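Periplasmic binding protein component of an ABC type zinc uptake transporter (Synechocystis sp., PDB 1PQ4) binds zinc in the periplasm and probably hands it to the membrane part of an ABC-type zinc uptake transporter. Local coordinates at residues A[6-11]-A[61-66]; A[134-139]-A[197-202]; A[183-188]-A[207-212]; A[190-195]-A[234-239]; A[242-247]-A[266-271]. All blocks are in the same frame, centred on the assembly; numbering follows the deposited sequence.

Contact 1. Residues A[6-11]-A[61-66]; sequences TVSIPP and GFEQPW
Ser8 and Glu63 make the polar link between these two segments. Ser8 OG donates to Glu63 OE2 over 2.6 Å, and the carboxylate oxygen takes it on its anti lone pair, the one turned away from OE1. A bend about CB-CG of Glu63 (chi2 91°) brings OE2 to Ser8 OG. OE2 also accepts from the backbone N of Ile58 and OE1 from that of Gly59, so the buried carboxylate is gripped at both oxygens and its rotation is fixed, while Tyr55 OH is a further hydrogen-bond partner of Ser8 OG. All this happens just past strand 3-7 of the four-stranded parallel sheet, where the chain turns into helix 10-20; the facing residues follow strand 54-57, the next strand of that sheet, and begin with a type I turn from Gly61 to Gln64.

Two aromatic rings meet the strand end by their edges. The apolar pair is Ile9 and Phe62, with Ile9 CG2 near the ring plane, 3.8 Å from Phe62 CE2. Trp66 brings its CZ3 edge to 3.7 Å from Ser8 OG, while its NE1 bonds to Tyr39 O. Phe62 also meets Trp135 edge-to-face, and its side chain comes within about 4 Å of that of the zinc ligand His37.

Contact 2. Residues A[134-139]-A[197-202]; sequences IWLSPT and HPSWAY. With ZN (zinc ion), chain C.
The zinc site of this binding protein takes one ligand from the second of these segments: His197 NE2 binds the metal at 2.1 Å, beside a water at 2.3 Å from zinc, and His37 and His133 supply the other protein ligands. Just beyond His197, the chain packs on the residues that follow His133, and two methyl groups lie over aromatic faces. Leu136 CD1 stands over the six-membered ring of Trp200, 4.0 Å from its centroid and 18° off the normal, and the same methyl touches Ser199 O at 3.3 Å. Ile134 CG2 lies over the Tyr202 ring in a second CH-pi contact, 3.9 Å from the centroid. It can do so because CG2 is anti to the carbonyl carbon, while CG1 takes the position between N and C (chi1 59°). Ser137 CB meets Tyr202 CB at 3.9 Å. Tyr202 OH is bonded to Asp131 O and Leu89 N, so an alanine here would probably leave both without that partner and open a gap beneath Ile134. Ser137, N-cap of helix 138-155, bonds through OG to Leu140 N and Asp206, tying the start of that helix to the end of helix 201-206, while helix 273-288 packs against Trp200.

Contact 3. Residues A[183-188]-A[207-212]; sequences QILQPL and YNLVQI
Leu185 and Tyr207, the latter just past helix 201-206, bring their CA atoms to 6.8 Å, where a type I turn from Leu185 to Leu188 faces a Schellman motif with Asn208 at its positive-phi C-prime position. Leu185 does the apolar work with two parts of its side chain. Its CD2 methyl reaches Tyr207 at the root of the ring, 3.7 Å from CG, and touches CB as well; its CG meets Leu209 CD1 at 4.0 Å, the two leucine side chains crossing at about a right angle. Tyr207 points its hydroxyl elsewhere, to Asn178 OD1. On the outer side, the Gln186 chain bends at CG (chi2 -35°) and lays its amide near that of Asn208, NE2 to OD1 3.7 Å, with the planes 39° apart. Gln186 OE1 is buried without a partner in the model. Cohesion between the segments therefore rests on leucine and tyrosine carbon, while Arg191 adds polar ties by bonding to the carbonyls of Leu185, Leu188 and Asn208.

Contact 4. Residues A[190-195]-A[234-239]; sequences QRKFIV and KENNLT
Lys192 reaches across to Asn236 with a side chain that is straight beyond CG. Its CB lies 4.3 Å from Leu238 CD2, at the margin of the leucine. Further out, CD and CE run alongside the amide oxygen of Asn236, CD being 3.3 Å from OD1. At the tip, NZ donates to Asn236 OD1 over 2.9 Å, approaching at 118° to the C=O and tilted 31° out of the carbonyl plane. The two side chains cross at about a right angle. The amide that receives the lysine is held at its other end, where ND2 bonds to Thr232 O.

Two residues before the lysine, Gln190 has its own bend at CG and returns OE1 to the backbone N of Lys192, 2.9 Å away and in the carbonyl plane on a lone pair. That holds the amide against Leu238, whose CD2 is 3.8 Å from Gln190 CD. Helix 223-234 ends here in a Schellman motif with Asn237 as C-prime. It carries the chain from strand 210-213 over to strand 240-244, which pairs with strand 192-195 through the backbones of Phe242 and Ile194: a beta-alpha-beta crossover of an alpha/beta fold.

Contact 5. Residues A[242-247]-A[266-271]; sequences FGETQF and LDPLAA
Gly243 O receives the backbone N of Leu266 at 2.9 Å, and this bond joins the ends of two parallel strands. Leu266 O in turn takes a CA-H...O contact from Glu244 CA at 3.3 Å. Beside the backbone, Leu266 packs on Phe242, its CG 3.7 Å from CD2 of the ring. Glu244 CG rests on Pro268 CD at 3.6 Å, the side chains at about a right angle, while the carboxylate goes to His197 N through OE1 and to Trp200 NE1 through OE2. Past the strands, Asp267 OD1 accepts from Leu269 N at 2.9 Å, an Asx turn in which the donor stands 46° out of the carboxylate plane. With chi1 at -173° the carboxylate of Asp267 lies beside its own carbonyl carbon, within reach of Leu269 N. A leucine in its place would probably leave Leu269 N without its acceptor and the turn less firmly held. The loops following strands 240-244 and 262-266 thus meet at the C-terminal edge of a parallel sheet, where zinc ligand His197 also lies.

In the fold
Contact 2 supplies a zinc ligand, and contacts 1 and 5 lie close by, the side chains of Phe62 and Pro268 each about 6 Å from the ion; contacts 3 and 4 are farther out. Trp135 of contact 2 joins the inner three: Ile9 CD1 of contact 1 packs on its CD2 at 3.5 Å, and its NE1 reaches Pro268 O of contact 5 at 2.8 Å. Contact 5 also stacks the Phe247 ring on His197. Contacts 3 and 4 share the sheet of strands 192-195 and 210-213, and Val195 CG1 of contact 4 packs on Leu266 CD1 of contact 5 at 4.0 Å. Contacts 1 and 4 lie on opposite sides of the chain's centre, their own centres about 32 Å apart.

Contact 1. Residues A[6-11]-A[61-66]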
# COMPACT_ATOMS: atom_id res chain seq x y z
N THR A 6 -17.10 -2.23 0.46
CA THR A 6 -16.05 -3.20 0.37
C THR A 6 -14.85 -2.52 -0.21
O THR A 6 -14.94 -1.66 -1.15
CB THR A 6 -16.49 -4.41 -0.52
OG1 THR A 6 -17.57 -5.10 0.12
CG2 THR A 6 -15.34 -5.39 -0.66
N VAL A 7 -13.69 -2.85 0.34
CA VAL A 7 -12.47 -2.29 -0.22
C VAL A 7 -11.55 -3.45 -0.61
O VAL A 7 -11.75 -4.58 -0.17
CB VAL A 7 -11.74 -1.37 0.79
CG1 VAL A 7 -12.69 -0.24 1.25
CG2 VAL A 7 -11.26 -2.22 1.98
N SER A 8 -10.54 -3.15 -1.41
CA SER A 8 -9.62 -4.20 -1.86
C SER A 8 -8.64 -4.69 -0.81
O SER A 8 -8.52 -5.89 -0.60
CB SER A 8 -8.83 -3.72 -3.07
OG SER A 8 -9.67 -3.61 -4.21
N ILE A 9 -7.99 -3.78 -0.09
CA ILE A 9 -6.93 -4.23 0.84
C ILE A 9 -7.08 -3.61 2.21
O ILE A 9 -7.71 -2.56 2.36
CB ILE A 9 -5.53 -3.94 0.24
CG1 ILE A 9 -5.45 -2.46 -0.20
CG2 ILE A 9 -5.29 -4.82 -0.96
CD1 ILE A 9 -4.03 -1.94 -0.42
N PRO A 10 -6.50 -4.27 3.24
CA PRO A 10 -6.60 -3.78 4.62
C PRO A 10 -6.32 -2.29 4.87
O PRO A 10 -7.08 -1.66 5.58
CB PRO A 10 -5.63 -4.73 5.43
CG PRO A 10 -5.68 -6.04 4.56
CD PRO A 10 -5.68 -5.49 3.14
N PRO A 11 -5.24 -1.74 4.28
CA PRO A 11 -4.98 -0.30 4.54
C PRO A 11 -6.19 0.58 4.17
O PRO A 11 -6.43 1.62 4.78
CB PRO A 11 -3.80 0.00 3.63
CG PRO A 11 -3.12 -1.30 3.46
CD PRO A 11 -4.18 -2.32 3.43
N GLY A 61 -5.21 -0.06 -12.35
CA GLY A 61 -5.07 -1.44 -12.77
C GLY A 61 -4.90 -2.45 -11.66
O GLY A 61 -4.88 -3.66 -11.91
N PHE A 62 -4.79 -2.00 -10.42
CA PHE A 62 -4.61 -2.96 -9.31
C PHE A 62 -5.65 -4.10 -9.30
O PHE A 62 -5.32 -5.25 -9.05
CB PHE A 62 -4.70 -2.22 -7.99
CG PHE A 62 -4.34 -3.06 -6.81
CD1 PHE A 62 -3.02 -3.47 -6.62
CD2 PHE A 62 -5.27 -3.37 -5.85
CE1 PHE A 62 -2.63 -4.16 -5.46
CE2 PHE A 62 -4.89 -4.07 -4.68
CZ PHE A 62 -3.57 -4.45 -4.49
N GLU A 63 -6.91 -3.75 -9.56
CA GLU A 63 -8.03 -4.69 -9.54
C GLU A 63 -8.41 -5.28 -10.91
O GLU A 63 -9.38 -6.04 -11.01
CB GLU A 63 -9.27 -4.00 -8.98
CG GLU A 63 -9.24 -3.66 -7.46
CD GLU A 63 -8.69 -2.29 -7.14
OE1 GLU A 63 -8.36 -1.53 -8.08
OE2 GLU A 63 -8.60 -1.95 -5.93
N GLN A 64 -7.66 -4.92 -11.95
CA GLN A 64 -7.94 -5.37 -13.33
C GLN A 64 -8.37 -6.85 -13.41
O GLN A 64 -9.34 -7.18 -14.08
CB GLN A 64 -6.71 -5.12 -14.26
N PRO A 65 -7.65 -7.74 -12.72
CA PRO A 65 -7.95 -9.18 -12.73
C PRO A 65 -9.34 -9.60 -12.19
O PRO A 65 -9.87 -10.63 -12.57
CB PRO A 65 -6.85 -9.77 -11.85
CG PRO A 65 -5.76 -8.74 -11.91
CD PRO A 65 -6.48 -7.46 -11.88
N TRP A 66 -9.90 -8.82 -11.29
CA TRP A 66 -11.17 -9.17 -10.67
C TRP A 66 -12.28 -8.26 -11.10
O TRP A 66 -13.43 -8.48 -10.71
CB TRP A 66 -11.12 -9.00 -9.14
CG TRP A 66 -9.82 -9.27 -8.51
CD1 TRP A 66 -8.99 -10.33 -8.77
CD2 TRP A 66 -9.17 -8.48 -7.51
NE1 TRP A 66 -7.86 -10.24 -7.99
CE2 TRP A 66 -7.95 -9.11 -7.21
CE3 TRP A 66 -9.50 -7.29 -6.84
CZ2 TRP A 66 -7.05 -8.61 -6.25
CZ3 TRP A 66 -8.61 -6.78 -5.89
CH2 TRP A 66 -7.40 -7.45 -5.61

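Contact 2. Residues A[134-139]-A[197-202]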
# COMPACT_ATOMS: atom_id res chain seq x y z
N ILE A 134 0.12 3.17 -4.49
CA ILE A 134 -0.07 4.56 -4.05
C ILE A 134 -0.56 4.70 -2.60
O ILE A 134 -0.58 5.81 -2.06
CB ILE A 134 -1.07 5.29 -5.00
CG1 ILE A 134 -2.43 4.53 -4.98
CG2 ILE A 134 -0.45 5.34 -6.43
CD1 ILE A 134 -3.15 4.22 -3.69
N TRP A 135 -0.92 3.58 -1.97
CA TRP A 135 -1.48 3.70 -0.62
C TRP A 135 -0.42 3.85 0.46
O TRP A 135 -0.75 3.96 1.65
CB TRP A 135 -2.40 2.50 -0.29
CG TRP A 135 -1.63 1.18 -0.17
CD1 TRP A 135 -1.04 0.65 0.95
CD2 TRP A 135 -1.43 0.24 -1.22
NE1 TRP A 135 -0.48 -0.58 0.65
CE2 TRP A 135 -0.71 -0.86 -0.68
CE3 TRP A 135 -1.80 0.21 -2.58
CZ2 TRP A 135 -0.35 -1.98 -1.44
CZ3 TRP A 135 -1.45 -0.90 -3.35
CH2 TRP A 135 -0.74 -1.98 -2.77
N LEU A 136 0.85 3.82 0.04
CA LEU A 136 1.93 3.93 1.03
C LEU A 136 2.58 5.30 1.01
O LEU A 136 3.64 5.50 1.59
CB LEU A 136 2.96 2.80 0.80
CG LEU A 136 2.31 1.44 1.11
CD1 LEU A 136 3.18 0.33 0.51
CD2 LEU A 136 2.11 1.23 2.61
N SER A 137 1.96 6.25 0.30
CA SER A 137 2.45 7.64 0.26
C SER A 137 1.44 8.52 0.99
O SER A 137 0.30 8.70 0.50
CB SER A 137 2.54 8.12 -1.20
OG SER A 137 2.75 9.52 -1.23
N PRO A 138 1.80 9.10 2.16
CA PRO A 138 0.81 9.97 2.85
C PRO A 138 0.31 11.10 1.91
O PRO A 138 -0.85 11.50 1.96
CB PRO A 138 1.59 10.60 4.02
CG PRO A 138 2.61 9.48 4.37
CD PRO A 138 3.05 8.97 2.94
N THR A 139 1.20 11.60 1.08
CA THR A 139 0.87 12.69 0.15
C THR A 139 -0.22 12.25 -0.82
O THR A 139 -1.22 12.93 -1.00
CB THR A 139 2.17 13.13 -0.57
OG1 THR A 139 2.98 13.78 0.41
CG2 THR A 139 1.93 14.13 -1.72
N HIS A 197 9.87 -7.35 -2.35
CA HIS A 197 8.83 -6.91 -3.31
C HIS A 197 8.80 -5.38 -3.31
O HIS A 197 8.66 -4.75 -2.25
CB HIS A 197 7.51 -7.50 -2.87
CG HIS A 197 6.35 -7.02 -3.66
ND1 HIS A 197 6.10 -7.44 -4.95
CD2 HIS A 197 5.36 -6.15 -3.34
CE1 HIS A 197 5.00 -6.86 -5.40
NE2 HIS A 197 4.54 -6.06 -4.45
N PRO A 198 8.91 -4.76 -4.50
CA PRO A 198 8.92 -3.30 -4.60
C PRO A 198 7.58 -2.65 -4.42
O PRO A 198 6.92 -2.23 -5.36
CB PRO A 198 9.53 -3.06 -6.00
CG PRO A 198 8.95 -4.19 -6.80
CD PRO A 198 8.98 -5.39 -5.83
N SER A 199 7.13 -2.56 -3.19
CA SER A 199 5.87 -1.86 -3.03
C SER A 199 6.11 -0.46 -2.49
O SER A 199 5.15 0.25 -2.18
CB SER A 199 5.00 -2.64 -2.06
OG SER A 199 5.76 -3.01 -0.96
N TRP A 200 7.37 -0.04 -2.40
CA TRP A 200 7.64 1.24 -1.75
C TRP A 200 8.15 2.37 -2.65
O TRP A 200 8.77 3.32 -2.15
CB TRP A 200 8.67 1.03 -0.59
CG TRP A 200 8.29 -0.09 0.35
CD1 TRP A 200 8.64 -1.42 0.25
CD2 TRP A 200 7.40 0.01 1.46
NE1 TRP A 200 8.00 -2.15 1.23
CE2 TRP A 200 7.23 -1.30 1.98
CE3 TRP A 200 6.72 1.08 2.06
CZ2 TRP A 200 6.40 -1.56 3.07
CZ3 TRP A 200 5.89 0.82 3.15
CH2 TRP A 200 5.74 -0.50 3.64
N ALA A 201 7.88 2.31 -3.96
CA ALA A 201 8.41 3.36 -4.84
C ALA A 201 7.83 4.76 -4.52
O ALA A 201 8.53 5.75 -4.58
CB ALA A 201 8.12 2.99 -6.33
N TYR A 202 6.54 4.86 -4.19
CA TYR A 202 5.98 6.18 -3.91
C TYR A 202 6.50 6.70 -2.58
O TYR A 202 6.86 7.86 -2.43
CB TYR A 202 4.45 6.09 -3.90
CG TYR A 202 3.94 5.80 -5.31
CD1 TYR A 202 3.77 6.86 -6.25
CD2 TYR A 202 3.62 4.51 -5.70
CE1 TYR A 202 3.30 6.63 -7.52
CE2 TYR A 202 3.10 4.25 -7.01
CZ TYR A 202 2.94 5.34 -7.91
OH TYR A 202 2.35 5.12 -9.15
ZN ZN C . 2.72 -5.11 -4.36
O HOH W 1 1.87 -5.04 -2.25

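Contact 3. Residues A[183-188]-A[207-212]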
# COMPACT_ATOMS: atom_id res chain seq x y z
N GLN A 183 11.01 13.77 9.25
CA GLN A 183 11.99 14.05 10.30
C GLN A 183 12.83 12.78 10.59
O GLN A 183 14.04 12.84 10.77
CB GLN A 183 11.29 14.51 11.58
CG GLN A 183 10.69 15.90 11.45
CD GLN A 183 10.10 16.44 12.74
OE1 GLN A 183 9.25 15.81 13.37
NE2 GLN A 183 10.55 17.64 13.13
N ILE A 184 12.17 11.64 10.64
CA ILE A 184 12.85 10.37 10.84
C ILE A 184 13.83 10.07 9.71
O ILE A 184 14.96 9.66 9.96
CB ILE A 184 11.81 9.21 10.94
CG1 ILE A 184 10.96 9.41 12.19
CG2 ILE A 184 12.50 7.82 10.90
CD1 ILE A 184 9.67 8.60 12.21
N LEU A 185 13.42 10.30 8.45
CA LEU A 185 14.27 9.94 7.32
C LEU A 185 15.21 10.97 6.73
O LEU A 185 16.15 10.61 6.04
CB LEU A 185 13.36 9.44 6.16
CG LEU A 185 12.79 8.03 5.94
CD1 LEU A 185 13.23 7.08 6.99
CD2 LEU A 185 11.28 8.08 5.78
N GLN A 186 15.00 12.26 6.95
CA GLN A 186 15.91 13.19 6.28
C GLN A 186 17.41 13.15 6.62
O GLN A 186 18.22 13.35 5.73
CB GLN A 186 15.40 14.63 6.38
CG GLN A 186 14.10 14.90 5.59
CD GLN A 186 13.97 14.10 4.26
OE1 GLN A 186 13.76 12.88 4.26
NE2 GLN A 186 14.07 14.81 3.13
N PRO A 187 17.79 12.81 7.87
CA PRO A 187 19.22 12.79 8.19
C PRO A 187 20.05 11.58 7.76
O PRO A 187 21.25 11.60 7.90
CB PRO A 187 19.22 12.99 9.71
CG PRO A 187 18.02 12.17 10.14
CD PRO A 187 16.97 12.50 9.07
N LEU A 188 19.43 10.54 7.24
CA LEU A 188 20.20 9.38 6.82
C LEU A 188 21.21 9.66 5.72
O LEU A 188 20.88 10.27 4.72
CB LEU A 188 19.25 8.29 6.34
CG LEU A 188 18.09 8.02 7.31
CD1 LEU A 188 17.28 6.85 6.77
CD2 LEU A 188 18.63 7.72 8.72
N TYR A 207 10.20 10.56 0.35
CA TYR A 207 11.26 10.80 1.31
C TYR A 207 12.66 10.66 0.77
O TYR A 207 13.60 10.47 1.53
CB TYR A 207 11.04 9.89 2.52
CG TYR A 207 9.66 10.11 3.09
CD1 TYR A 207 9.31 11.35 3.59
CD2 TYR A 207 8.67 9.12 3.04
CE1 TYR A 207 8.01 11.63 4.02
CE2 TYR A 207 7.36 9.39 3.46
CZ TYR A 207 7.05 10.66 3.95
OH TYR A 207 5.75 10.97 4.31
N ASN A 208 12.80 10.73 -0.54
CA ASN A 208 14.13 10.69 -1.15
C ASN A 208 14.98 9.49 -0.75
O ASN A 208 16.13 9.63 -0.33
CB ASN A 208 14.87 11.97 -0.81
CG ASN A 208 14.10 13.21 -1.27
OD1 ASN A 208 13.83 14.12 -0.47
ND2 ASN A 208 13.74 13.24 -2.55
N LEU A 209 14.39 8.31 -0.88
CA LEU A 209 15.08 7.06 -0.58
C LEU A 209 15.17 6.38 -1.92
O LEU A 209 14.50 6.78 -2.89
CB LEU A 209 14.25 6.20 0.37
CG LEU A 209 13.95 6.85 1.73
CD1 LEU A 209 13.10 5.91 2.58
CD2 LEU A 209 15.25 7.16 2.46
N VAL A 210 16.01 5.35 -1.99
CA VAL A 210 16.19 4.57 -3.20
C VAL A 210 15.83 3.15 -2.82
O VAL A 210 16.49 2.55 -1.98
CB VAL A 210 17.65 4.63 -3.69
CG1 VAL A 210 17.83 3.66 -4.84
CG2 VAL A 210 17.98 6.08 -4.19
N GLN A 211 14.79 2.63 -3.42
CA GLN A 211 14.37 1.28 -3.10
C GLN A 211 15.09 0.36 -4.06
O GLN A 211 15.05 0.59 -5.25
CB GLN A 211 12.86 1.17 -3.32
CG GLN A 211 12.35 -0.21 -3.52
CD GLN A 211 10.86 -0.25 -3.90
OE1 GLN A 211 10.45 0.21 -4.99
NE2 GLN A 211 10.07 -0.81 -3.03
N ILE A 212 15.75 -0.68 -3.56
CA ILE A 212 16.48 -1.63 -4.41
C ILE A 212 15.71 -2.94 -4.24
O ILE A 212 15.72 -3.57 -3.17
CB ILE A 212 17.95 -1.83 -3.93
CG1 ILE A 212 18.71 -0.49 -4.06
CG2 ILE A 212 18.64 -2.89 -4.77
CD1 ILE A 212 20.05 -0.44 -3.32

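Contact 4. Residues A[190-195]-A[234-239]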
# COMPACT_ATOMS: atom_id res chain seq x y z
N GLN A 190 22.79 7.23 4.22
CA GLN A 190 22.54 6.10 3.33
C GLN A 190 21.06 6.19 2.96
O GLN A 190 20.16 6.10 3.81
CB GLN A 190 22.86 4.77 4.03
CG GLN A 190 22.51 3.48 3.23
CD GLN A 190 23.13 3.47 1.83
OE1 GLN A 190 22.49 3.86 0.86
NE2 GLN A 190 24.38 3.03 1.74
N ARG A 191 20.80 6.38 1.68
CA ARG A 191 19.42 6.54 1.24
C ARG A 191 18.83 5.27 0.62
O ARG A 191 17.64 5.19 0.33
CB ARG A 191 19.37 7.64 0.19
CG ARG A 191 18.38 8.67 0.46
CD ARG A 191 19.06 9.93 0.89
NE ARG A 191 18.99 10.17 2.31
CZ ARG A 191 17.90 10.46 3.01
NH1 ARG A 191 16.68 10.53 2.47
NH2 ARG A 191 18.05 10.75 4.27
N LYS A 192 19.67 4.28 0.44
CA LYS A 192 19.26 3.05 -0.21
C LYS A 192 18.75 1.97 0.75
O LYS A 192 19.25 1.90 1.88
CB LYS A 192 20.46 2.50 -0.98
CG LYS A 192 21.05 3.51 -1.95
CD LYS A 192 22.24 2.94 -2.73
CE LYS A 192 22.84 4.02 -3.63
NZ LYS A 192 23.84 3.50 -4.59
N PHE A 193 17.73 1.20 0.35
CA PHE A 193 17.27 0.06 1.19
C PHE A 193 16.88 -1.07 0.24
O PHE A 193 16.42 -0.84 -0.87
CB PHE A 193 16.14 0.39 2.20
CG PHE A 193 14.83 0.82 1.58
CD1 PHE A 193 13.72 -0.02 1.65
CD2 PHE A 193 14.69 2.08 0.96
CE1 PHE A 193 12.49 0.38 1.14
CE2 PHE A 193 13.44 2.50 0.43
CZ PHE A 193 12.34 1.64 0.52
N ILE A 194 17.12 -2.31 0.66
CA ILE A 194 16.81 -3.47 -0.19
C ILE A 194 15.60 -4.14 0.37
O ILE A 194 15.53 -4.38 1.56
CB ILE A 194 17.92 -4.52 -0.15
CG1 ILE A 194 19.25 -3.87 -0.46
CG2 ILE A 194 17.64 -5.64 -1.16
CD1 ILE A 194 20.45 -4.83 -0.35
N VAL A 195 14.66 -4.48 -0.50
CA VAL A 195 13.42 -5.12 -0.11
C VAL A 195 13.16 -6.20 -1.12
O VAL A 195 13.72 -6.20 -2.21
CB VAL A 195 12.18 -4.17 -0.17
CG1 VAL A 195 12.28 -3.16 0.87
CG2 VAL A 195 12.09 -3.50 -1.57
N LYS A 234 26.86 -5.11 -1.15
CA LYS A 234 28.17 -5.04 -0.49
C LYS A 234 28.77 -3.67 -0.78
O LYS A 234 29.19 -2.97 0.14
CB LYS A 234 29.09 -6.16 -1.00
N GLU A 235 28.78 -3.29 -2.06
CA GLU A 235 29.36 -2.01 -2.49
C GLU A 235 28.68 -0.78 -1.88
O GLU A 235 29.18 0.32 -2.03
CB GLU A 235 29.33 -1.91 -4.00
N ASN A 236 27.53 -0.98 -1.23
CA ASN A 236 26.80 0.12 -0.61
C ASN A 236 26.74 -0.03 0.91
O ASN A 236 26.02 0.70 1.59
CB ASN A 236 25.37 0.21 -1.18
CG ASN A 236 25.31 0.92 -2.53
OD1 ASN A 236 25.41 2.15 -2.60
ND2 ASN A 236 25.16 0.15 -3.60
N ASN A 237 27.49 -0.98 1.44
CA ASN A 237 27.50 -1.21 2.88
C ASN A 237 26.12 -1.35 3.53
O ASN A 237 25.92 -0.90 4.66
CB ASN A 237 28.23 -0.07 3.60
CG ASN A 237 29.69 0.00 3.24
OD1 ASN A 237 30.49 -0.83 3.66
ND2 ASN A 237 30.05 1.00 2.43
N LEU A 238 25.16 -2.00 2.85
CA LEU A 238 23.83 -2.14 3.46
C LEU A 238 23.85 -3.04 4.72
O LEU A 238 24.48 -4.08 4.75
CB LEU A 238 22.82 -2.61 2.42
CG LEU A 238 22.75 -1.60 1.25
CD1 LEU A 238 21.81 -2.12 0.20
CD2 LEU A 238 22.29 -0.22 1.75
N THR A 239 23.15 -2.60 5.74
CA THR A 239 23.10 -3.25 7.05
C THR A 239 21.94 -4.20 7.32
O THR A 239 21.97 -5.00 8.27
CB THR A 239 23.06 -2.12 8.12
OG1 THR A 239 24.40 -1.83 8.54
CG2 THR A 239 22.16 -2.47 9.34

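Contact 5. Residues A[242-247]-A[266-271]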
# COMPACT_ATOMS: atom_id res chain seq x y z
N PHE A 242 15.32 -6.23 3.87
CA PHE A 242 13.93 -6.33 4.26
C PHE A 242 13.20 -7.32 3.39
O PHE A 242 13.51 -7.49 2.23
CB PHE A 242 13.28 -4.97 4.14
CG PHE A 242 13.84 -3.98 5.06
CD1 PHE A 242 14.74 -3.02 4.60
CD2 PHE A 242 13.50 -3.99 6.40
CE1 PHE A 242 15.30 -2.08 5.47
CE2 PHE A 242 14.05 -3.04 7.29
CZ PHE A 242 14.95 -2.09 6.82
N GLY A 243 12.24 -7.99 4.00
CA GLY A 243 11.41 -8.94 3.27
C GLY A 243 10.01 -8.49 3.61
O GLY A 243 9.80 -7.56 4.39
N GLU A 244 9.02 -9.14 3.04
CA GLU A 244 7.64 -8.77 3.29
C GLU A 244 6.91 -10.02 3.73
O GLU A 244 7.23 -11.12 3.25
CB GLU A 244 7.03 -8.19 2.00
CG GLU A 244 7.26 -6.73 1.87
CD GLU A 244 8.19 -6.36 0.74
OE1 GLU A 244 9.12 -7.15 0.44
OE2 GLU A 244 7.98 -5.24 0.18
N THR A 245 5.94 -9.86 4.62
CA THR A 245 5.19 -11.01 5.14
C THR A 245 4.45 -11.80 4.10
O THR A 245 4.28 -13.00 4.25
CB THR A 245 4.07 -10.62 6.14
OG1 THR A 245 4.11 -9.21 6.43
CG2 THR A 245 4.23 -11.43 7.41
N GLN A 246 4.00 -11.13 3.04
CA GLN A 246 3.22 -11.81 2.00
C GLN A 246 4.05 -12.59 1.00
O GLN A 246 3.50 -13.25 0.15
CB GLN A 246 2.34 -10.79 1.25
CG GLN A 246 1.33 -10.07 2.15
CD GLN A 246 1.95 -8.91 2.95
OE1 GLN A 246 1.33 -8.35 3.87
NE2 GLN A 246 3.19 -8.55 2.59
N PHE A 247 5.37 -12.50 1.09
CA PHE A 247 6.21 -13.21 0.13
C PHE A 247 7.26 -13.99 0.91
O PHE A 247 7.56 -13.67 2.05
CB PHE A 247 6.90 -12.23 -0.82
CG PHE A 247 5.95 -11.28 -1.51
CD1 PHE A 247 5.58 -10.07 -0.93
CD2 PHE A 247 5.39 -11.62 -2.74
CE1 PHE A 247 4.67 -9.23 -1.56
CE2 PHE A 247 4.48 -10.77 -3.38
CZ PHE A 247 4.13 -9.58 -2.79
N LEU A 266 8.73 -5.88 6.44
CA LEU A 266 7.99 -4.62 6.24
C LEU A 266 6.63 -5.17 5.79
O LEU A 266 6.58 -6.21 5.10
CB LEU A 266 8.62 -3.75 5.15
CG LEU A 266 10.02 -3.23 5.42
CD1 LEU A 266 10.45 -2.26 4.28
CD2 LEU A 266 10.05 -2.50 6.76
N ASP A 267 5.55 -4.57 6.22
CA ASP A 267 4.24 -5.08 5.83
C ASP A 267 3.51 -4.00 5.01
O ASP A 267 2.97 -3.05 5.57
CB ASP A 267 3.39 -5.38 7.06
CG ASP A 267 2.11 -6.06 6.70
OD1 ASP A 267 1.78 -6.15 5.48
OD2 ASP A 267 1.42 -6.51 7.65
N PRO A 268 3.52 -4.13 3.69
CA PRO A 268 2.82 -3.09 2.90
C PRO A 268 1.29 -3.14 3.06
O PRO A 268 0.60 -2.18 2.69
CB PRO A 268 3.28 -3.39 1.47
CG PRO A 268 3.40 -4.89 1.48
CD PRO A 268 4.15 -5.14 2.83
N LEU A 269 0.75 -4.23 3.63
CA LEU A 269 -0.71 -4.38 3.77
C LEU A 269 -1.24 -4.26 5.18
O LEU A 269 -2.39 -4.64 5.46
CB LEU A 269 -1.21 -5.74 3.20
CG LEU A 269 -0.86 -6.03 1.74
CD1 LEU A 269 -1.58 -7.34 1.28
CD2 LEU A 269 -1.30 -4.85 0.86
N ALA A 270 -0.44 -3.71 6.08
CA ALA A 270 -0.89 -3.54 7.47
C ALA A 270 -2.16 -2.67 7.54
O ALA A 270 -2.23 -1.63 6.89
CB ALA A 270 0.23 -2.87 8.30
N ALA A 271 -3.13 -3.08 8.36
CA ALA A 271 -4.37 -2.32 8.51
C ALA A 271 -4.15 -1.12 9.44
O ALA A 271 -4.85 -0.13 9.33
CB ALA A 271 -5.50 -3.21 9.06